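PDB 1NSL: putative ribosomal N-acetyltransferase YdaF from Bacillus subtilis, which is a putative GNAT-family N-acetyltransferase that may transfer an acetyl group to the N-terminus of ribosomal proteins. Local coordinates for residues Glu9-Arg14 with Lys108-Ala113; Leu128-Ile133 with Leu152-Ala157; Lys141-Pro146 with Val171-Leu176. All blocks are in the same frame, centred on the assembly; numbering follows the deposited sequence.

Contact 1: residues Glu9-Arg14 with Lys108-Ala113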
# COMPACT_ATOMS: atom_id res chain seq x y z
N GLU C 9 -25.62 -31.62 -7.92
CA GLU C 9 -25.59 -32.35 -6.64
C GLU C 9 -24.25 -32.85 -6.09
O GLU C 9 -24.18 -33.27 -4.94
CB GLU C 9 -26.57 -33.54 -6.66
CG GLU C 9 -26.80 -34.12 -5.27
CD GLU C 9 -27.80 -35.27 -5.24
OE1 GLU C 9 -28.55 -35.48 -6.23
OE2 GLU C 9 -27.85 -35.98 -4.20
N HIS C 10 -23.20 -32.81 -6.88
CA HIS C 10 -21.90 -33.25 -6.39
C HIS C 10 -20.83 -32.15 -6.51
O HIS C 10 -19.82 -32.15 -5.82
CB HIS C 10 -21.44 -34.48 -7.19
CG HIS C 10 -22.14 -35.76 -6.81
ND1 HIS C 10 -21.98 -36.38 -5.59
CD2 HIS C 10 -22.97 -36.57 -7.52
CE1 HIS C 10 -22.69 -37.49 -5.55
NE2 HIS C 10 -23.31 -37.62 -6.71
N ILE C 11 -21.06 -31.22 -7.40
CA ILE C 11 -20.01 -30.28 -7.77
C ILE C 11 -20.31 -28.89 -7.30
O ILE C 11 -21.38 -28.34 -7.65
CB ILE C 11 -19.90 -30.23 -9.28
CG1 ILE C 11 -19.27 -31.51 -9.82
CG2 ILE C 11 -19.04 -29.09 -9.70
CD1 ILE C 11 -19.37 -31.59 -11.34
N THR C 12 -19.40 -28.33 -6.51
CA THR C 12 -19.59 -26.95 -6.10
C THR C 12 -18.36 -26.10 -6.39
O THR C 12 -17.25 -26.62 -6.41
CB THR C 12 -20.04 -26.85 -4.64
OG1 THR C 12 -19.13 -27.55 -3.79
CG2 THR C 12 -21.33 -27.62 -4.42
N ILE C 13 -18.59 -24.81 -6.67
CA ILE C 13 -17.52 -23.88 -7.01
C ILE C 13 -17.41 -22.86 -5.91
O ILE C 13 -18.45 -22.34 -5.46
CB ILE C 13 -17.83 -23.15 -8.32
CG1 ILE C 13 -18.00 -24.16 -9.45
CG2 ILE C 13 -16.73 -22.21 -8.66
CD1 ILE C 13 -18.14 -23.54 -10.82
N ARG C 14 -16.21 -22.52 -5.43
CA ARG C 14 -16.13 -21.46 -4.40
C ARG C 14 -14.82 -20.73 -4.39
O ARG C 14 -13.84 -21.22 -4.91
CB ARG C 14 -16.43 -22.02 -3.05
CG ARG C 14 -15.28 -22.62 -2.36
CD ARG C 14 -15.67 -23.13 -0.99
NE ARG C 14 -14.82 -24.18 -0.42
CZ ARG C 14 -13.51 -24.10 -0.21
NH1 ARG C 14 -12.83 -23.02 -0.53
NH2 ARG C 14 -12.88 -25.12 0.34
N LYS C 108 -15.21 -37.39 -15.00
CA LYS C 108 -16.52 -37.41 -14.43
C LYS C 108 -17.22 -36.20 -14.92
O LYS C 108 -18.28 -35.89 -14.45
CB LYS C 108 -16.40 -37.38 -12.95
CG LYS C 108 -15.40 -38.36 -12.41
CD LYS C 108 -15.48 -38.32 -10.89
CE LYS C 108 -15.18 -39.71 -10.30
NZ LYS C 108 -14.71 -39.61 -8.88
N GLY C 109 -16.64 -35.50 -15.87
CA GLY C 109 -17.24 -34.26 -16.30
C GLY C 109 -17.26 -33.15 -15.25
O GLY C 109 -18.19 -32.31 -15.27
N ILE C 110 -16.28 -33.08 -14.35
CA ILE C 110 -16.32 -31.94 -13.45
C ILE C 110 -16.07 -30.66 -14.25
O ILE C 110 -16.84 -29.69 -14.16
CB ILE C 110 -15.30 -31.99 -12.34
CG1 ILE C 110 -15.23 -33.39 -11.66
CG2 ILE C 110 -15.64 -30.93 -11.34
CD1 ILE C 110 -16.26 -33.68 -10.56
N ILE C 111 -15.03 -30.65 -15.07
CA ILE C 111 -14.68 -29.39 -15.73
C ILE C 111 -15.78 -28.83 -16.62
O ILE C 111 -16.20 -27.64 -16.47
CB ILE C 111 -13.37 -29.54 -16.45
CG1 ILE C 111 -12.35 -29.92 -15.37
CG2 ILE C 111 -13.05 -28.29 -17.16
CD1 ILE C 111 -10.92 -30.30 -15.77
N THR C 112 -16.30 -29.68 -17.52
CA THR C 112 -17.35 -29.23 -18.42
C THR C 112 -18.47 -28.59 -17.63
O THR C 112 -18.70 -27.37 -17.71
CB THR C 112 -17.87 -30.38 -19.21
OG1 THR C 112 -16.84 -30.82 -20.08
CG2 THR C 112 -18.99 -29.93 -20.19
N ALA C 113 -19.10 -29.40 -16.78
CA ALA C 113 -20.17 -28.92 -15.93
C ALA C 113 -19.85 -27.58 -15.25
O ALA C 113 -20.69 -26.70 -15.24
CB ALA C 113 -20.50 -29.95 -14.93
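I11 meets I110 and A113 where an early strand of the GNAT fold packs against the start of helix 110-124. The contact is small and wholly apolar, with no hydrogen bond between the two segments. I11 supplies more than half of the buried surface. Its CA lies 7.0 Å from the CA of I110, the nearest backbone approach.

The two isoleucine side chains cross obliquely. I11 reaches out with its longer branch. CG1 stands anti to the carbonyl carbon (chi1 -72°), and CD1 carries on in an extended line toward the helix. That methyl settles over the first turn, 3.7 Å from I110 CA. I110 meets it with both arms of its side chain. I110 CG2 is 3.8 Å from I11 CD1, and I110 CD1 is 3.8 Å from I11 CG1. The branch of I110 is bent at chi2 (-84°), which turns CD1 back alongside I11 instead of leaving it extended.

I110 also touches Y75 of strand 69-75 and I101 of strand 94-101, so the helix start packs on these strands too. On the other side of the helix, I111 and T112 pack on V145 of helix 140-149. G109 is the N-cap residue, and its positive phi suits glycine. In GNAT enzymes the loop and helix start that follow the equivalent of strand 94-101 usually bind the pyrophosphate of acetyl-CoA, and K108-I110 probably correspond to that region. One turn further on, the CB of A113 approaches the same I11 methyl, CD1, at 4.1 Å.

Contact 2: residues Leu128-Ile133 with Leu152-Ala157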
# COMPACT_ATOMS: atom_id res chain seq x y z
N LEU C 128 -20.33 -10.22 -20.85
CA LEU C 128 -19.27 -10.27 -21.83
C LEU C 128 -19.81 -10.76 -23.13
O LEU C 128 -20.84 -11.42 -23.17
CB LEU C 128 -18.20 -11.31 -21.45
CG LEU C 128 -17.53 -11.04 -20.11
CD1 LEU C 128 -16.25 -11.78 -20.04
CD2 LEU C 128 -17.30 -9.54 -20.02
N ASN C 129 -19.03 -10.52 -24.18
CA ASN C 129 -19.43 -10.95 -25.50
C ASN C 129 -18.65 -12.18 -25.94
O ASN C 129 -19.15 -13.06 -26.62
CB ASN C 129 -19.25 -9.81 -26.50
CG ASN C 129 -19.72 -10.17 -27.87
OD1 ASN C 129 -18.91 -10.29 -28.80
ND2 ASN C 129 -21.03 -10.36 -28.01
N ARG C 130 -17.43 -12.27 -25.49
CA ARG C 130 -16.59 -13.33 -26.00
C ARG C 130 -16.05 -14.12 -24.82
O ARG C 130 -15.82 -13.59 -23.78
CB ARG C 130 -15.49 -12.65 -26.81
CG ARG C 130 -14.27 -13.47 -27.08
CD ARG C 130 -13.18 -12.79 -27.91
NE ARG C 130 -11.95 -13.57 -27.78
CZ ARG C 130 -11.61 -14.55 -28.59
NH1 ARG C 130 -12.40 -14.83 -29.62
NH2 ARG C 130 -10.49 -15.23 -28.41
N VAL C 131 -15.88 -15.41 -24.93
CA VAL C 131 -15.17 -16.08 -23.86
C VAL C 131 -14.22 -17.04 -24.53
O VAL C 131 -14.60 -17.69 -25.53
CB VAL C 131 -16.12 -16.79 -22.95
CG1 VAL C 131 -15.46 -17.92 -22.34
CG2 VAL C 131 -16.56 -15.83 -21.89
N ALA C 132 -12.96 -17.11 -24.10
CA ALA C 132 -12.11 -18.08 -24.80
C ALA C 132 -11.53 -19.11 -23.88
O ALA C 132 -11.53 -18.93 -22.66
CB ALA C 132 -11.00 -17.40 -25.55
N ILE C 133 -11.06 -20.19 -24.46
CA ILE C 133 -10.34 -21.18 -23.70
C ILE C 133 -9.14 -21.61 -24.52
O ILE C 133 -9.24 -21.84 -25.73
CB ILE C 133 -11.19 -22.41 -23.47
CG1 ILE C 133 -12.18 -22.23 -22.32
CG2 ILE C 133 -10.32 -23.63 -23.19
CD1 ILE C 133 -13.26 -23.38 -22.31
N LEU C 152 -15.47 -22.57 -30.93
CA LEU C 152 -14.89 -22.84 -32.22
C LEU C 152 -13.39 -22.56 -32.10
O LEU C 152 -12.98 -21.62 -31.44
CB LEU C 152 -15.49 -21.94 -33.29
CG LEU C 152 -17.02 -21.98 -33.66
CD1 LEU C 152 -17.50 -20.87 -34.66
CD2 LEU C 152 -17.50 -23.35 -34.21
N GLU C 153 -12.57 -23.40 -32.72
CA GLU C 153 -11.11 -23.25 -32.77
C GLU C 153 -10.82 -22.04 -33.58
O GLU C 153 -11.29 -21.90 -34.69
CB GLU C 153 -10.50 -24.42 -33.52
CG GLU C 153 -9.00 -24.49 -33.44
CD GLU C 153 -8.48 -25.86 -33.82
OE1 GLU C 153 -7.26 -25.97 -34.14
OE2 GLU C 153 -9.30 -26.82 -33.80
N GLU C 154 -9.99 -21.18 -33.07
CA GLU C 154 -9.87 -19.83 -33.62
C GLU C 154 -8.52 -19.56 -34.23
O GLU C 154 -8.42 -18.68 -35.11
CB GLU C 154 -9.98 -18.84 -32.45
CG GLU C 154 -11.30 -18.11 -32.29
CD GLU C 154 -11.07 -16.88 -31.43
OE1 GLU C 154 -10.09 -16.93 -30.63
OE2 GLU C 154 -11.82 -15.88 -31.61
N GLY C 155 -7.50 -20.26 -33.68
CA GLY C 155 -6.10 -20.16 -34.08
C GLY C 155 -5.03 -20.88 -33.23
O GLY C 155 -5.30 -21.69 -32.33
N LYS C 156 -3.78 -20.61 -33.50
CA LYS C 156 -2.79 -21.25 -32.66
C LYS C 156 -1.80 -20.28 -32.16
O LYS C 156 -1.61 -19.23 -32.76
CB LYS C 156 -2.08 -22.35 -33.40
CG LYS C 156 -2.84 -23.64 -33.32
CD LYS C 156 -2.31 -24.70 -34.27
CE LYS C 156 -3.30 -25.85 -34.35
NZ LYS C 156 -2.84 -27.05 -35.17
N ALA C 157 -1.18 -20.60 -31.03
CA ALA C 157 -0.08 -19.78 -30.56
C ALA C 157 1.14 -20.63 -30.77
O ALA C 157 1.26 -21.68 -30.15
CB ALA C 157 -0.25 -19.48 -29.13
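R130 and E154 make almost the whole contact, and each gives about half of the buried surface. They stand on strands 130-136 and 152-163 of the GNAT sheet, which are not neighbours in it. Strand 166-176 runs between them, antiparallel to both. The two side chains come from opposite directions and bridge that middle strand beside S174, so R130 is joined to the outermost strand, 152-163. R130 has CG anti to its backbone N (chi1 162°) and is extended as far as NE, which gives it the length to span the gap. E154 is extended beyond CG and brings its carboxylate to the edge of the guanidinium.

The result is a salt bridge, held clearly by one bond. R130 NH2 donates to E154 OE1 at 2.8 Å, and the bond is fairly straight. The oxygen receives it on the syn side, and the donor lies 27° out of the carboxylate plane. R130 NH1 is paired with E154 OE2 as a doubtful second bond, because the modelled separation is too short to trust and the place of OE2 is less sure. The guanidinium and carboxylate planes are 20° apart.

A third subunit closes over this site. R130 NH1 also donates to the backbone O of R158 of that subunit, and the side chain of E154 packs on the same R158. The opposite charges of R130 and E154 probably offset each other at this partly buried spot.

Contact 3: residues Lys141-Pro146 with Val171-Leu176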
# COMPACT_ATOMS: atom_id res chain seq x y z
N LYS C 141 -7.41 -34.27 -23.33
CA LYS C 141 -8.42 -34.12 -22.29
C LYS C 141 -8.87 -32.69 -22.07
O LYS C 141 -10.04 -32.46 -21.74
CB LYS C 141 -8.01 -34.74 -20.96
CG LYS C 141 -7.55 -36.15 -21.08
CD LYS C 141 -8.40 -37.05 -20.15
CE LYS C 141 -7.80 -38.46 -19.99
NZ LYS C 141 -8.61 -39.45 -20.81
N SER C 142 -7.95 -31.74 -22.22
CA SER C 142 -8.35 -30.36 -22.05
C SER C 142 -9.13 -29.80 -23.23
O SER C 142 -10.20 -29.19 -23.08
CB SER C 142 -7.18 -29.43 -21.83
OG SER C 142 -7.75 -28.12 -21.73
N ARG C 143 -8.52 -29.94 -24.38
CA ARG C 143 -9.14 -29.60 -25.64
C ARG C 143 -10.62 -30.06 -25.68
O ARG C 143 -11.53 -29.35 -26.18
CB ARG C 143 -8.39 -30.34 -26.72
CG ARG C 143 -7.09 -29.73 -27.10
CD ARG C 143 -7.23 -28.82 -28.26
NE ARG C 143 -6.40 -29.32 -29.33
CZ ARG C 143 -6.70 -29.20 -30.59
NH1 ARG C 143 -7.81 -28.58 -30.93
NH2 ARG C 143 -5.88 -29.66 -31.51
N ALA C 144 -10.86 -31.25 -25.13
CA ALA C 144 -12.20 -31.77 -25.17
C ALA C 144 -13.17 -30.85 -24.48
O ALA C 144 -14.37 -30.88 -24.75
CB ALA C 144 -12.29 -33.12 -24.55
N VAL C 145 -12.70 -30.02 -23.59
CA VAL C 145 -13.74 -29.30 -22.91
C VAL C 145 -14.48 -28.26 -23.76
O VAL C 145 -15.69 -28.28 -23.84
CB VAL C 145 -13.29 -28.77 -21.57
CG1 VAL C 145 -14.27 -27.67 -21.08
CG2 VAL C 145 -13.28 -29.95 -20.62
N PRO C 146 -13.74 -27.41 -24.42
CA PRO C 146 -14.33 -26.40 -25.30
C PRO C 146 -15.20 -27.05 -26.40
O PRO C 146 -16.32 -26.64 -26.65
CB PRO C 146 -13.11 -25.77 -25.96
CG PRO C 146 -12.02 -26.07 -25.05
CD PRO C 146 -12.27 -27.39 -24.40
N VAL C 171 -3.47 -23.95 -28.79
CA VAL C 171 -4.55 -23.68 -29.70
C VAL C 171 -5.68 -22.90 -28.97
O VAL C 171 -6.01 -23.22 -27.83
CB VAL C 171 -5.12 -24.93 -30.21
CG1 VAL C 171 -5.52 -25.79 -29.08
CG2 VAL C 171 -6.30 -24.61 -31.05
N TYR C 172 -6.26 -21.88 -29.61
CA TYR C 172 -7.28 -21.09 -28.97
C TYR C 172 -8.65 -21.55 -29.41
O TYR C 172 -8.78 -22.02 -30.51
CB TYR C 172 -7.10 -19.64 -29.41
CG TYR C 172 -6.09 -19.02 -28.58
CD1 TYR C 172 -4.77 -19.33 -28.75
CD2 TYR C 172 -6.44 -18.26 -27.51
CE1 TYR C 172 -3.81 -18.83 -27.88
CE2 TYR C 172 -5.50 -17.76 -26.67
CZ TYR C 172 -4.19 -18.05 -26.87
OH TYR C 172 -3.24 -17.56 -26.02
N TYR C 173 -9.66 -21.39 -28.53
CA TYR C 173 -11.07 -21.64 -28.80
C TYR C 173 -11.95 -20.50 -28.25
O TYR C 173 -11.65 -19.98 -27.20
CB TYR C 173 -11.52 -22.91 -28.10
CG TYR C 173 -11.03 -24.27 -28.58
CD1 TYR C 173 -9.93 -24.86 -28.00
CD2 TYR C 173 -11.73 -25.01 -29.54
CE1 TYR C 173 -9.51 -26.12 -28.36
CE2 TYR C 173 -11.32 -26.31 -29.92
CZ TYR C 173 -10.19 -26.86 -29.31
OH TYR C 173 -9.71 -28.11 -29.65
N SER C 174 -13.08 -20.15 -28.89
CA SER C 174 -13.92 -19.04 -28.42
C SER C 174 -15.43 -19.20 -28.65
O SER C 174 -15.87 -19.77 -29.63
CB SER C 174 -13.50 -17.74 -29.07
OG SER C 174 -13.60 -17.89 -30.44
N LEU C 175 -16.21 -18.66 -27.73
CA LEU C 175 -17.61 -18.78 -27.79
C LEU C 175 -18.20 -17.36 -27.82
O LEU C 175 -17.89 -16.53 -26.98
CB LEU C 175 -18.09 -19.61 -26.61
CG LEU C 175 -19.61 -19.72 -26.43
CD1 LEU C 175 -20.35 -19.99 -27.73
CD2 LEU C 175 -19.94 -20.76 -25.41
N LEU C 176 -19.01 -17.05 -28.84
CA LEU C 176 -19.55 -15.72 -28.89
C LEU C 176 -20.90 -15.72 -28.29
O LEU C 176 -21.71 -16.51 -28.66
CB LEU C 176 -19.59 -15.22 -30.30
CG LEU C 176 -18.26 -15.32 -31.01
CD1 LEU C 176 -18.11 -14.23 -32.00
CD2 LEU C 176 -17.12 -15.23 -30.04
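R143 bends at chi2 (-94°) and chi3 (-119°), which folds its guanidinium toward Y173. Y173 has CG beside its backbone N, anti to the carbonyl carbon, which sends the ring out to helix 140-149. In this GNAT fold the helix lies on one face of the sheet, nearly parallel to strand 166-176. The axes of the two short segments approach to 9.6 Å.

R143 crosses the tyrosine at about a right angle. Its NH1 donates a hydrogen bond to Y173 OH, although the modelled distance is too short to be taken literally. The hydroxyl sits at the edge of the guanidinium, near its plane. The guanidinium and ring planes are steeply inclined to each other, so this is not a stack. V171 CG1 lies over one face of the guanidinium, toward the rim. It is 3.6 Å from R143 CD and equally close to R143 NE. R143 NE also makes a weak hydrogen bond to the backbone O of V137.

One turn along the helix, P146 lies over one face of the Y173 ring. The proline and the tyrosine also cross at about a right angle. P146 packs on I133 of strand 130-136 as well, and F151 touches Y173. The Y173 ring is buried on the helix-facing side of its strand. The proline contact is a CH-pi interaction: P146 CB sits 3.9 Å from the centroid of the Y173 ring, 20° off the ring normal.

In the fold
All three contacts belong to one mixed sheet and the helices packed on it. Contacts 2 and 3 are close, with centres 7 Å apart, and their segments alternate along the chain. Strand pairing joins them: I133 N lies 2.8 Å from Y173 O, a probable hydrogen bond. Both also touch the third subunit. Contact 1 lies about 17 Å from contact 3, centre to centre, yet helix packing connects them, with T112 OG1 3.7 Å from V145 CG2. Contacts 1 and 2 do not touch, and their centres are 22 Å apart. By family analogy, contact 1 is probably beside the acetyl-CoA pyrophosphate site.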